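Local coordinates for protein 3-dehydroshikimate dehydratase (Bacillus anthracis, PDB 3DX5) that converts 3-dehydroshikimate to 3,4-dihydroxybenzoate with the help of one manganese ion per subunit, supplying the catecholate unit of the siderophore petrobactin, at residues 171-176 against 195-200; 102-107 against 140-145; 37-42 against 94-99; 6-11 against 33-38. All coordinates share one frame; numbering follows the deposited sequence. Where two conformers were deposited one is given.

Interaction 1: 171-176 against 195-200; sequences LDFLHI and QHYHFK. With MN (manganese (II) ion), chain B; DHB (3,4-dihydroxybenzoic acid), chain D.
Leu171 pairs with Tyr197 and Asp172 with His198 as neighbouring parallel strands, tied by the hydrogen bonds from Leu171 N to His196 O (2.9 Å) and from His198 N to Leu171 O (3.0 Å), before Asp172 N-caps a helix. On the face that carries Asp172 and His198, both side chains bind the manganese: Asp172 OD2 at 2.1 Å and His198 ND1 at 2.3 Å. The ligand's O3 also binds it. Lys200 crosses Asp172 at about a right angle; its chain runs extended to CE and then bends (chi4 -64°), which brings NZ to a salt bridge with Asp172 OD1, in which the hydrogen bond is weak. Lys200 NZ also donates to DHB O3 at 2.8 Å, a charge that would probably favour the ionised form of O3. His175 NE2 meets DHB O4 at the imidazole edge, 2.8 Å away. One water donates to Asp172 OD1 and His198 O and accepts from Leu174 N and Lys200 N, tying the segments together where the strand pairing ends. On the other side Phe173 lies nearly parallel to Tyr197 but slid aside, CE2 to CD1 3.5 Å, and meets Phe199 rim to rim. Glu142 and Glu253 complete the protein's share of the metal site in the TIM barrel, while helices 183-190 and 236-243 pack on the aromatic cluster and strand 249-252 continues the sheet beyond 194-202.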
# COMPACT_ATOMS: atom_id res chain seq x y z
N LEU A 171 -19.40 1.77 11.67
CA LEU A 171 -20.46 1.86 10.65
C LEU A 171 -19.93 2.63 9.43
O LEU A 171 -19.69 3.84 9.50
CB LEU A 171 -21.72 2.53 11.22
CG LEU A 171 -22.93 2.60 10.27
CD1 LEU A 171 -23.20 1.29 9.58
CD2 LEU A 171 -24.14 2.99 11.08
N ASP A 172 -19.75 1.93 8.31
CA ASP A 172 -19.22 2.55 7.08
C ASP A 172 -20.44 2.73 6.17
O ASP A 172 -20.93 1.77 5.55
CB ASP A 172 -18.13 1.63 6.50
CG ASP A 172 -17.42 2.22 5.28
OD1 ASP A 172 -18.06 2.86 4.42
OD2 ASP A 172 -16.20 2.00 5.17
N PHE A 173 -20.98 3.95 6.14
CA PHE A 173 -22.24 4.23 5.46
C PHE A 173 -22.26 3.95 3.97
O PHE A 173 -23.28 3.46 3.46
CB PHE A 173 -22.66 5.69 5.73
CG PHE A 173 -23.17 5.91 7.12
CD1 PHE A 173 -24.44 5.47 7.49
CD2 PHE A 173 -22.34 6.52 8.07
CE1 PHE A 173 -24.91 5.69 8.79
CE2 PHE A 173 -22.81 6.74 9.36
CZ PHE A 173 -24.09 6.33 9.73
N LEU A 174 -21.19 4.26 3.27
CA LEU A 174 -21.07 3.88 1.86
C LEU A 174 -21.36 2.38 1.65
O LEU A 174 -22.17 2.00 0.80
CB LEU A 174 -19.66 4.23 1.32
CG LEU A 174 -19.38 4.02 -0.19
CD1 LEU A 174 -19.18 2.51 -0.50
CD2 LEU A 174 -20.47 4.64 -1.03
N HIS A 175 -20.69 1.52 2.42
CA HIS A 175 -20.87 0.10 2.25
C HIS A 175 -22.24 -0.38 2.65
O HIS A 175 -22.76 -1.33 2.09
CB HIS A 175 -19.76 -0.70 2.94
CG HIS A 175 -18.43 -0.47 2.29
ND1 HIS A 175 -18.23 -0.62 0.93
CD2 HIS A 175 -17.25 -0.02 2.80
CE1 HIS A 175 -16.98 -0.33 0.64
NE2 HIS A 175 -16.36 0.04 1.75
N ILE A 176 -22.82 0.29 3.64
CA ILE A 176 -24.16 -0.02 4.07
C ILE A 176 -25.14 0.29 2.92
O ILE A 176 -25.97 -0.54 2.56
CB ILE A 176 -24.46 0.76 5.39
CG1 ILE A 176 -24.19 -0.16 6.57
CG2 ILE A 176 -25.87 1.33 5.43
CD1 ILE A 176 -25.07 -1.43 6.60
N GLN A 195 -19.53 2.35 17.68
CA GLN A 195 -18.55 3.16 18.42
C GLN A 195 -17.78 4.13 17.53
O GLN A 195 -17.02 4.98 18.03
CB GLN A 195 -17.57 2.27 19.18
CG GLN A 195 -18.22 1.40 20.24
CD GLN A 195 -18.42 2.11 21.55
OE1 GLN A 195 -19.27 3.00 21.68
NE2 GLN A 195 -17.65 1.71 22.56
N HIS A 196 -17.95 4.00 16.21
CA HIS A 196 -17.15 4.77 15.24
C HIS A 196 -17.86 4.77 13.89
O HIS A 196 -18.66 3.86 13.59
CB HIS A 196 -15.73 4.15 15.09
CG HIS A 196 -14.62 5.13 14.81
ND1 HIS A 196 -14.45 5.75 13.58
CD2 HIS A 196 -13.58 5.54 15.57
CE1 HIS A 196 -13.37 6.51 13.61
NE2 HIS A 196 -12.82 6.40 14.81
N TYR A 197 -17.60 5.79 13.08
CA TYR A 197 -18.11 5.79 11.68
C TYR A 197 -16.97 5.97 10.68
O TYR A 197 -15.93 6.52 11.02
CB TYR A 197 -19.10 6.94 11.41
CG TYR A 197 -20.12 7.13 12.49
CD1 TYR A 197 -21.27 6.34 12.53
CD2 TYR A 197 -19.95 8.13 13.48
CE1 TYR A 197 -22.22 6.50 13.54
CE2 TYR A 197 -20.90 8.32 14.46
CZ TYR A 197 -22.03 7.49 14.49
OH TYR A 197 -22.99 7.66 15.46
N HIS A 198 -17.21 5.53 9.45
CA HIS A 198 -16.43 5.90 8.26
C HIS A 198 -17.37 6.62 7.32
O HIS A 198 -18.47 6.13 7.05
CB HIS A 198 -15.90 4.63 7.56
CG HIS A 198 -14.62 4.12 8.14
ND1 HIS A 198 -13.93 3.04 7.62
CD2 HIS A 198 -13.90 4.55 9.21
CE1 HIS A 198 -12.83 2.84 8.33
NE2 HIS A 198 -12.79 3.75 9.30
N PHE A 199 -16.92 7.76 6.81
CA PHE A 199 -17.68 8.55 5.85
C PHE A 199 -16.90 8.58 4.53
O PHE A 199 -15.79 9.14 4.48
CB PHE A 199 -17.79 10.02 6.32
CG PHE A 199 -18.82 10.29 7.42
CD1 PHE A 199 -19.50 9.26 8.07
CD2 PHE A 199 -19.03 11.59 7.85
CE1 PHE A 199 -20.42 9.54 9.10
CE2 PHE A 199 -19.95 11.89 8.87
CZ PHE A 199 -20.65 10.86 9.50
N LYS A 200 -17.45 8.03 3.46
CA LYS A 200 -16.86 8.26 2.13
C LYS A 200 -18.02 8.20 1.14
O LYS A 200 -19.12 7.75 1.50
CB LYS A 200 -15.71 7.26 1.80
CG LYS A 200 -16.09 5.74 1.84
CD LYS A 200 -14.89 4.89 1.39
CE LYS A 200 -15.21 3.38 1.34
NZ LYS A 200 -15.54 2.82 2.71
MN MN B . -14.14 1.82 5.71
C1 DHB D . -10.40 -0.61 3.78
C2 DHB D . -11.54 0.02 4.27
C3 DHB D . -12.61 0.29 3.41
O3 DHB D . -13.77 0.90 3.82
C4 DHB D . -12.51 -0.12 2.01
O4 DHB D . -13.57 0.16 1.22
C5 DHB D . -11.37 -0.78 1.55
C6 DHB D . -10.32 -1.01 2.45
C DHB D . -9.24 -0.88 4.74
O1 DHB D . -8.21 -1.47 4.41
O2 DHB D . -9.32 -0.44 5.99
O HOH W 1 -18.71 5.44 4.32

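Interaction 2: 102-107 against 140-145; sequences RTFAGQ and LLETHP. With MN (manganese (II) ion), chain B; DHB (3,4-dihydroxybenzoic acid), chain D.
Arg102 NH2 donates to Glu142 OE1 at 2.7 Å in a fairly straight salt bridge (158°). The oxygen lies in the guanidinium plane, whereas the nitrogen stands above the carboxylate plane. The same NH2 reaches DHB O2 at 2.8 Å, and NH1 adds a weaker bond to that oxygen, so the arginine holds the ligand's carboxylate through two nitrogens. Bends at chi2 and chi3 turn the guanidinium so that its edge meets Glu142, whose other oxygen, OE2, binds the manganese at 2.1 Å; one glutamate thus links substrate-binding arginine and metal. His144, the probable proton acceptor, brings NE2 to 2.9 Å from DHB O3. Phe104 points an edge at the face of that imidazole, CE1 lying 3.4 Å from His144 CG, and its CE2 sits over the centre of the Arg102 guanidinium. Behind the pocket the backbone is parallel sheet, with Thr103 N bonded to Leu140 O at 2.9 Å and Glu142 N to Thr103 O; a water then bridges Ala105 N and Glu142 O where the chains diverge. Thr103 CG2 packs on Leu141 CD2 on the side away from the ligand. These are adjacent barrel strands, 100-103 and 138-142, joined by helix 115-134 in a beta-alpha-beta unit, with strands 64-68 and 167-172 flanking them.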
# COMPACT_ATOMS: atom_id res chain seq x y z
N ARG A 102 -10.19 -1.92 15.00
CA ARG A 102 -11.08 -2.22 13.89
C ARG A 102 -10.61 -3.51 13.21
O ARG A 102 -9.42 -3.68 12.92
CB ARG A 102 -11.06 -1.04 12.90
CG ARG A 102 -12.02 -1.13 11.67
CD ARG A 102 -11.66 -2.21 10.57
NE ARG A 102 -10.29 -2.22 10.03
CZ ARG A 102 -9.89 -1.46 9.02
NH1 ARG A 102 -8.62 -1.56 8.58
NH2 ARG A 102 -10.75 -0.60 8.45
N THR A 103 -11.53 -4.42 12.96
CA THR A 103 -11.22 -5.59 12.14
C THR A 103 -12.40 -5.92 11.24
O THR A 103 -13.44 -5.26 11.31
CB THR A 103 -10.77 -6.82 13.00
OG1 THR A 103 -10.24 -7.83 12.13
CG2 THR A 103 -11.94 -7.44 13.80
N PHE A 104 -12.19 -6.87 10.34
CA PHE A 104 -13.22 -7.32 9.39
C PHE A 104 -13.66 -8.71 9.77
O PHE A 104 -12.87 -9.48 10.31
CB PHE A 104 -12.67 -7.31 7.95
CG PHE A 104 -12.37 -5.92 7.45
CD1 PHE A 104 -13.41 -5.07 7.07
CD2 PHE A 104 -11.07 -5.44 7.41
CE1 PHE A 104 -13.15 -3.78 6.65
CE2 PHE A 104 -10.80 -4.14 6.96
CZ PHE A 104 -11.83 -3.32 6.60
N ALA A 105 -14.92 -9.04 9.51
CA ALA A 105 -15.44 -10.34 9.89
C ALA A 105 -15.42 -11.25 8.67
O ALA A 105 -16.42 -11.39 7.96
CB ALA A 105 -16.85 -10.22 10.45
N GLY A 106 -14.28 -11.88 8.44
CA GLY A 106 -14.14 -12.81 7.33
C GLY A 106 -13.73 -12.16 6.03
O GLY A 106 -13.66 -10.94 5.94
N GLN A 107 -13.49 -12.99 5.02
CA GLN A 107 -12.93 -12.55 3.75
C GLN A 107 -13.82 -12.98 2.58
O GLN A 107 -13.37 -13.03 1.43
CB GLN A 107 -11.53 -13.17 3.54
CG GLN A 107 -10.44 -12.80 4.56
CD GLN A 107 -9.16 -13.65 4.36
OE1 GLN A 107 -9.19 -14.89 4.40
NE2 GLN A 107 -8.05 -12.98 4.12
N LEU A 140 -14.20 -3.53 17.03
CA LEU A 140 -15.19 -3.00 16.11
C LEU A 140 -15.13 -3.71 14.78
O LEU A 140 -14.09 -3.63 14.08
CB LEU A 140 -14.97 -1.50 15.88
CG LEU A 140 -15.54 -0.57 16.96
CD1 LEU A 140 -14.77 -0.75 18.31
CD2 LEU A 140 -15.48 0.86 16.49
N LEU A 141 -16.22 -4.36 14.39
CA LEU A 141 -16.29 -4.93 13.06
C LEU A 141 -16.77 -3.85 12.13
O LEU A 141 -17.72 -3.12 12.44
CB LEU A 141 -17.28 -6.12 13.01
CG LEU A 141 -17.00 -7.27 13.99
CD1 LEU A 141 -18.11 -8.35 13.87
CD2 LEU A 141 -15.61 -7.87 13.80
N GLU A 142 -16.11 -3.73 11.00
CA GLU A 142 -16.48 -2.74 10.00
C GLU A 142 -17.54 -3.35 9.04
O GLU A 142 -17.42 -4.49 8.65
CB GLU A 142 -15.23 -2.27 9.25
CG GLU A 142 -15.52 -1.17 8.25
CD GLU A 142 -14.28 -0.39 7.90
OE1 GLU A 142 -13.41 -0.18 8.78
OE2 GLU A 142 -14.19 0.02 6.74
N THR A 143 -18.60 -2.62 8.72
CA THR A 143 -19.59 -3.07 7.75
C THR A 143 -18.96 -2.98 6.33
O THR A 143 -18.59 -1.89 5.87
CB THR A 143 -20.87 -2.24 7.84
OG1 THR A 143 -20.51 -0.87 7.76
CG2 THR A 143 -21.63 -2.46 9.22
N HIS A 144 -18.83 -4.13 5.68
CA HIS A 144 -18.08 -4.29 4.43
C HIS A 144 -18.64 -5.38 3.52
O HIS A 144 -19.03 -6.44 4.02
CB HIS A 144 -16.65 -4.71 4.75
CG HIS A 144 -15.65 -3.71 4.30
ND1 HIS A 144 -14.64 -4.01 3.42
CD2 HIS A 144 -15.58 -2.38 4.54
CE1 HIS A 144 -13.92 -2.92 3.21
NE2 HIS A 144 -14.48 -1.91 3.88
N PRO A 145 -18.68 -5.11 2.18
CA PRO A 145 -19.05 -6.16 1.23
C PRO A 145 -18.00 -7.30 1.30
O PRO A 145 -16.86 -7.10 1.76
CB PRO A 145 -19.01 -5.45 -0.13
CG PRO A 145 -18.01 -4.30 0.09
CD PRO A 145 -18.25 -3.87 1.50
MN MN B . -14.14 1.82 5.71
C1 DHB D . -10.40 -0.61 3.78
C2 DHB D . -11.54 0.02 4.27
C3 DHB D . -12.61 0.29 3.41
O3 DHB D . -13.77 0.90 3.82
C4 DHB D . -12.51 -0.12 2.01
O4 DHB D . -13.57 0.16 1.22
C5 DHB D . -11.37 -0.78 1.55
C6 DHB D . -10.32 -1.01 2.45
C DHB D . -9.24 -0.88 4.74
O1 DHB D . -8.21 -1.47 4.41
O2 DHB D . -9.32 -0.44 5.99
O HOH W 2 -16.34 -6.97 8.05

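Interaction 3: 37-42 against 94-99; sequences THAQNL and NWFKTN
Phe96 reaches across to Ala39 and Leu42 on one side of helix 36-45. Its CE2 rests 3.7 Å from Ala39 CB, and its CZ meets Leu42 CD1 at 3.9 Å, with the leucine and phenylalanine side chains crossing at about a right angle. Both methyls approach the ring obliquely. Next to it Trp95 turns the rim of its six-membered ring to the helix, CZ3 4.0 Å from Leu42 C, abutting the backbone more than the leucine side chain. The two aromatics leave their helix with different first torsions, Trp95 CG anti to its N (chi1 -178°) and Phe96 CG anti to its carbonyl carbon (chi1 -76°), which sets the rings side by side against the same turn, both touching Leu42. Helix 79-96 stops here in a Schellman motif, with Lys97 at positive phi. Around this, Tyr47 stacks on Trp95, Thr50 of helix 47-56 touches Leu42 and both aromatic rings, and Leu34 of strand 31-35 lies beneath Ala39 and Phe96. Leu14 of the second subunit packs on Leu42. Segments 37-42 and 94-99 meet through apolar contact, with no hydrogen bond or salt bridge between them; a bond from Gln88 to Gln40 ties the same helices nearby.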
# COMPACT_ATOMS: atom_id res chain seq x y z
N THR A 37 -0.52 -0.90 10.66
CA THR A 37 0.88 -1.01 10.23
C THR A 37 1.68 0.26 10.53
O THR A 37 2.89 0.19 10.85
CB THR A 37 1.01 -1.40 8.73
OG1 THR A 37 2.39 -1.63 8.46
CG2 THR A 37 0.49 -0.25 7.79
N HIS A 38 1.03 1.43 10.43
CA HIS A 38 1.64 2.69 10.83
C HIS A 38 1.94 2.74 12.33
O HIS A 38 3.05 3.14 12.72
CB HIS A 38 0.72 3.87 10.46
CG HIS A 38 0.67 4.15 8.98
ND1 HIS A 38 -0.28 4.98 8.41
CD2 HIS A 38 1.44 3.69 7.96
CE1 HIS A 38 -0.04 5.08 7.11
NE2 HIS A 38 0.98 4.29 6.81
N ALA A 39 0.96 2.35 13.17
CA ALA A 39 1.15 2.23 14.62
C ALA A 39 2.37 1.34 14.96
O ALA A 39 3.25 1.72 15.75
CB ALA A 39 -0.15 1.64 15.27
N GLN A 40 2.41 0.15 14.37
CA GLN A 40 3.46 -0.82 14.64
C GLN A 40 4.82 -0.29 14.24
O GLN A 40 5.80 -0.43 14.97
CB GLN A 40 3.16 -2.12 13.87
CG GLN A 40 4.30 -3.19 13.98
CD GLN A 40 4.48 -3.75 15.41
OE1 GLN A 40 3.60 -3.61 16.28
NE2 GLN A 40 5.62 -4.37 15.66
N ASN A 41 4.90 0.30 13.06
CA ASN A 41 6.20 0.81 12.64
C ASN A 41 6.67 2.03 13.41
O ASN A 41 7.87 2.21 13.58
CB ASN A 41 6.25 1.02 11.12
CG ASN A 41 6.31 -0.30 10.36
OD1 ASN A 41 5.44 -0.62 9.53
ND2 ASN A 41 7.31 -1.08 10.67
N LEU A 42 5.74 2.86 13.88
CA LEU A 42 6.14 3.99 14.75
C LEU A 42 6.73 3.44 16.05
O LEU A 42 7.79 3.90 16.50
CB LEU A 42 4.95 4.91 15.06
CG LEU A 42 4.44 5.73 13.87
CD1 LEU A 42 3.10 6.40 14.25
CD2 LEU A 42 5.47 6.79 13.43
N ASN A 94 -2.48 0.72 24.11
CA ASN A 94 -2.06 1.29 25.37
C ASN A 94 -1.14 2.50 25.14
O ASN A 94 -1.35 3.56 25.73
CB ASN A 94 -1.36 0.24 26.24
CG ASN A 94 -1.25 0.70 27.67
OD1 ASN A 94 -0.16 1.02 28.17
ND2 ASN A 94 -2.38 0.79 28.32
N TRP A 95 -0.16 2.36 24.25
CA TRP A 95 0.79 3.43 24.03
C TRP A 95 0.09 4.64 23.39
O TRP A 95 0.30 5.79 23.80
CB TRP A 95 1.93 2.92 23.14
CG TRP A 95 3.01 3.92 22.87
CD1 TRP A 95 3.59 4.77 23.78
CD2 TRP A 95 3.69 4.12 21.63
NE1 TRP A 95 4.59 5.49 23.16
CE2 TRP A 95 4.68 5.10 21.85
CE3 TRP A 95 3.57 3.54 20.35
CZ2 TRP A 95 5.53 5.56 20.82
CZ3 TRP A 95 4.42 4.00 19.32
CH2 TRP A 95 5.39 4.99 19.57
N PHE A 96 -0.75 4.37 22.40
CA PHE A 96 -1.47 5.43 21.70
C PHE A 96 -2.69 5.96 22.44
O PHE A 96 -3.32 6.92 21.98
CB PHE A 96 -1.85 4.97 20.29
CG PHE A 96 -0.68 4.98 19.33
CD1 PHE A 96 -0.14 6.19 18.86
CD2 PHE A 96 -0.09 3.79 18.93
CE1 PHE A 96 0.94 6.21 17.97
CE2 PHE A 96 1.00 3.78 18.05
CZ PHE A 96 1.52 5.00 17.56
N LYS A 97 -3.02 5.34 23.57
CA LYS A 97 -4.19 5.69 24.39
C LYS A 97 -5.55 5.58 23.66
O LYS A 97 -6.37 6.48 23.69
CB LYS A 97 -4.00 7.03 25.09
CG LYS A 97 -2.69 7.07 25.93
CD LYS A 97 -2.65 8.29 26.82
CE LYS A 97 -1.33 8.37 27.66
NZ LYS A 97 -1.29 9.64 28.45
N THR A 98 -5.79 4.45 23.03
CA THR A 98 -7.08 4.22 22.39
C THR A 98 -7.63 2.91 22.96
O THR A 98 -6.86 2.04 23.36
CB THR A 98 -6.97 4.22 20.81
OG1 THR A 98 -8.25 3.96 20.25
CG2 THR A 98 -6.04 3.12 20.27
N ASN A 99 -8.94 2.79 23.03
CA ASN A 99 -9.55 1.54 23.48
C ASN A 99 -10.28 0.81 22.36
O ASN A 99 -11.15 -0.04 22.65
CB ASN A 99 -10.51 1.82 24.67
CG ASN A 99 -11.75 2.62 24.25
OD1 ASN A 99 -11.80 3.22 23.16
ND2 ASN A 99 -12.76 2.61 25.11

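Interaction 4: 6-11 against 33-38; sequences CTISFR and ELWGTH. With DHB (3,4-dihydroxybenzoic acid), chain D.
Ile8 lays its CG1 over the centre of the Trp35 indole, 3.7 Å above the plane, and carries CD1 on over the five-membered ring in a CH-pi contact. CG1 lies anti to the backbone N (chi1 -161°) and the chain stays extended, which leaves CD1 between the five-membered ring and the ligand, 3.5 Å from DHB O1; Ile8 thus lines the ligand pocket while backed by the tryptophan. The opposite indole face holds Thr37 CG2, and Arg11 CB touches the six-membered ring at Trp35 CZ3, 3.5 Å away. Trp35 NE1 bonds to Tyr70 OH, a substrate-binding residue, so the indole is fixed by packing and by a polar bond.

Thr7 is the polar centre. Its OG1 accepts from Trp35 N at 3.0 Å in an almost straight bond (171°) and pairs with His38 ND1 at 2.8 Å, where either may donate; the hydroxyl stands at the edge of the imidazole. At the strand ends Thr7 N bonds to Glu33 O at 3.0 Å, and a water that donates to the same carbonyl accepts from Ile8 N. Thr7 CG2 touches Leu34 CD1. Cys6 SG lies 3.8 Å from Glu33 OE1, which bonds to Ser251 OG, while OE2 bonds to the metal ligand His198. Arg11 NH1 donates to Ile8 O within its own turn, while NE bonds to Val216 O.

Two buried threonine-centred bonds join the 3-10 turn after strand 2-6 to the start of helix 36-45, and Glu33, as a second-shell residue, probably orients His198 and makes its metal-binding nitrogen a stronger donor.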
# COMPACT_ATOMS: atom_id res chain seq x y z
N CYS A 6 -7.90 9.52 8.75
CA CYS A 6 -7.29 8.19 8.74
C CYS A 6 -5.92 8.26 8.12
O CYS A 6 -5.80 8.73 6.99
CB CYS A 6 -8.01 7.23 7.81
SG CYS A 6 -9.70 7.25 7.98
N THR A 7 -4.92 7.73 8.80
CA THR A 7 -3.57 7.66 8.20
C THR A 7 -3.50 6.74 6.96
O THR A 7 -2.63 6.93 6.13
CB THR A 7 -2.49 7.29 9.23
OG1 THR A 7 -2.61 5.91 9.59
CG2 THR A 7 -2.64 8.19 10.50
N ILE A 8 -4.45 5.80 6.81
CA ILE A 8 -4.53 5.02 5.56
C ILE A 8 -4.69 5.92 4.30
O ILE A 8 -4.28 5.54 3.22
CB ILE A 8 -5.65 3.94 5.62
CG1 ILE A 8 -5.43 2.85 4.54
CG2 ILE A 8 -7.08 4.57 5.61
CD1 ILE A 8 -6.40 1.56 4.71
N SER A 9 -5.26 7.13 4.45
CA SER A 9 -5.39 8.06 3.31
C SER A 9 -4.03 8.45 2.75
O SER A 9 -3.94 8.95 1.61
CB SER A 9 -6.19 9.34 3.73
OG SER A 9 -7.51 8.96 4.13
N PHE A 10 -2.98 8.26 3.55
CA PHE A 10 -1.61 8.69 3.18
C PHE A 10 -0.71 7.50 2.82
O PHE A 10 0.51 7.65 2.77
CB PHE A 10 -1.00 9.49 4.34
CG PHE A 10 -1.75 10.75 4.63
CD1 PHE A 10 -1.41 11.93 3.96
CD2 PHE A 10 -2.84 10.75 5.51
CE1 PHE A 10 -2.13 13.12 4.17
CE2 PHE A 10 -3.59 11.92 5.72
CZ PHE A 10 -3.23 13.10 5.05
N ARG A 11 -1.32 6.32 2.57
CA ARG A 11 -0.55 5.05 2.36
C ARG A 11 0.36 5.09 1.12
O ARG A 11 1.27 4.28 1.00
CB ARG A 11 -1.54 3.87 2.27
CG ARG A 11 -2.40 3.87 0.93
CD ARG A 11 -3.75 3.06 1.06
NE ARG A 11 -4.52 3.20 -0.19
CZ ARG A 11 -5.13 4.34 -0.55
NH1 ARG A 11 -5.17 5.39 0.28
NH2 ARG A 11 -5.74 4.43 -1.73
N GLU A 33 -7.36 8.29 13.20
CA GLU A 33 -7.58 6.85 13.17
C GLU A 33 -6.31 6.30 12.53
O GLU A 33 -6.00 6.56 11.33
CB GLU A 33 -8.84 6.50 12.36
CG GLU A 33 -8.95 4.98 12.00
CD GLU A 33 -10.19 4.65 11.16
OE1 GLU A 33 -11.13 5.50 11.08
OE2 GLU A 33 -10.24 3.55 10.56
N LEU A 34 -5.56 5.56 13.34
CA LEU A 34 -4.22 5.17 12.97
C LEU A 34 -4.25 3.78 12.37
O LEU A 34 -4.68 2.83 13.05
CB LEU A 34 -3.32 5.17 14.21
CG LEU A 34 -1.82 5.03 14.05
CD1 LEU A 34 -1.19 5.96 13.07
CD2 LEU A 34 -1.24 5.30 15.45
N TRP A 35 -3.77 3.64 11.14
CA TRP A 35 -3.67 2.33 10.49
C TRP A 35 -2.69 1.45 11.30
O TRP A 35 -1.65 1.95 11.76
CB TRP A 35 -3.11 2.56 9.09
CG TRP A 35 -3.40 1.51 8.06
CD1 TRP A 35 -4.39 0.53 8.08
CD2 TRP A 35 -2.71 1.37 6.81
NE1 TRP A 35 -4.33 -0.21 6.91
CE2 TRP A 35 -3.31 0.29 6.12
CE3 TRP A 35 -1.65 2.07 6.21
CZ2 TRP A 35 -2.87 -0.12 4.85
CZ3 TRP A 35 -1.20 1.65 4.94
CH2 TRP A 35 -1.81 0.57 4.28
N GLY A 36 -3.03 0.18 11.51
CA GLY A 36 -2.26 -0.70 12.37
C GLY A 36 -0.80 -0.82 11.97
O GLY A 36 0.09 -0.80 12.84
N THR A 37 -0.52 -0.90 10.66
CA THR A 37 0.88 -1.01 10.23
C THR A 37 1.68 0.26 10.53
O THR A 37 2.89 0.19 10.85
CB THR A 37 1.01 -1.40 8.73
OG1 THR A 37 2.39 -1.63 8.46
CG2 THR A 37 0.49 -0.25 7.79
N HIS A 38 1.03 1.43 10.43
CA HIS A 38 1.64 2.69 10.83
C HIS A 38 1.94 2.74 12.33
O HIS A 38 3.05 3.14 12.72
CB HIS A 38 0.72 3.87 10.46
CG HIS A 38 0.67 4.15 8.98
ND1 HIS A 38 -0.28 4.98 8.41
CD2 HIS A 38 1.44 3.69 7.96
CE1 HIS A 38 -0.04 5.08 7.11
NE2 HIS A 38 0.98 4.29 6.81
C1 DHB D . -10.40 -0.61 3.78
C2 DHB D . -11.54 0.02 4.27
C3 DHB D . -12.61 0.29 3.41
O3 DHB D . -13.77 0.90 3.82
C4 DHB D . -12.51 -0.12 2.01
O4 DHB D . -13.57 0.16 1.22
C5 DHB D . -11.37 -0.78 1.55
C6 DHB D . -10.32 -1.01 2.45
C DHB D . -9.24 -0.88 4.74
O1 DHB D . -8.21 -1.47 4.41
O2 DHB D . -9.32 -0.44 5.99
O HOH W 3 -6.22 4.70 8.93
O HOH W 4 2.11 4.06 4.34

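How the interactions relate
All four contacts are buried, but their chemistry follows their depth in the barrel. Interactions 1 and 2 lie innermost and share the manganese and the ligand; their strands 167-172 and 138-142 are neighbours, and Thr143 OG1 reaches Asp172 N between them. Charge and metal bonds dominate there. Interaction 4 belongs to the same sheet and touches the ligand only through an apolar side chain, yet Glu33 OE2 joins it to His198 of interaction 1. Interaction 3 is farther out and purely apolar. It shares helix 36-45 with interaction 4, and Leu34 of the strand packs against Phe96; both contacts also meet the second subunit, which interactions 1 and 2 do not.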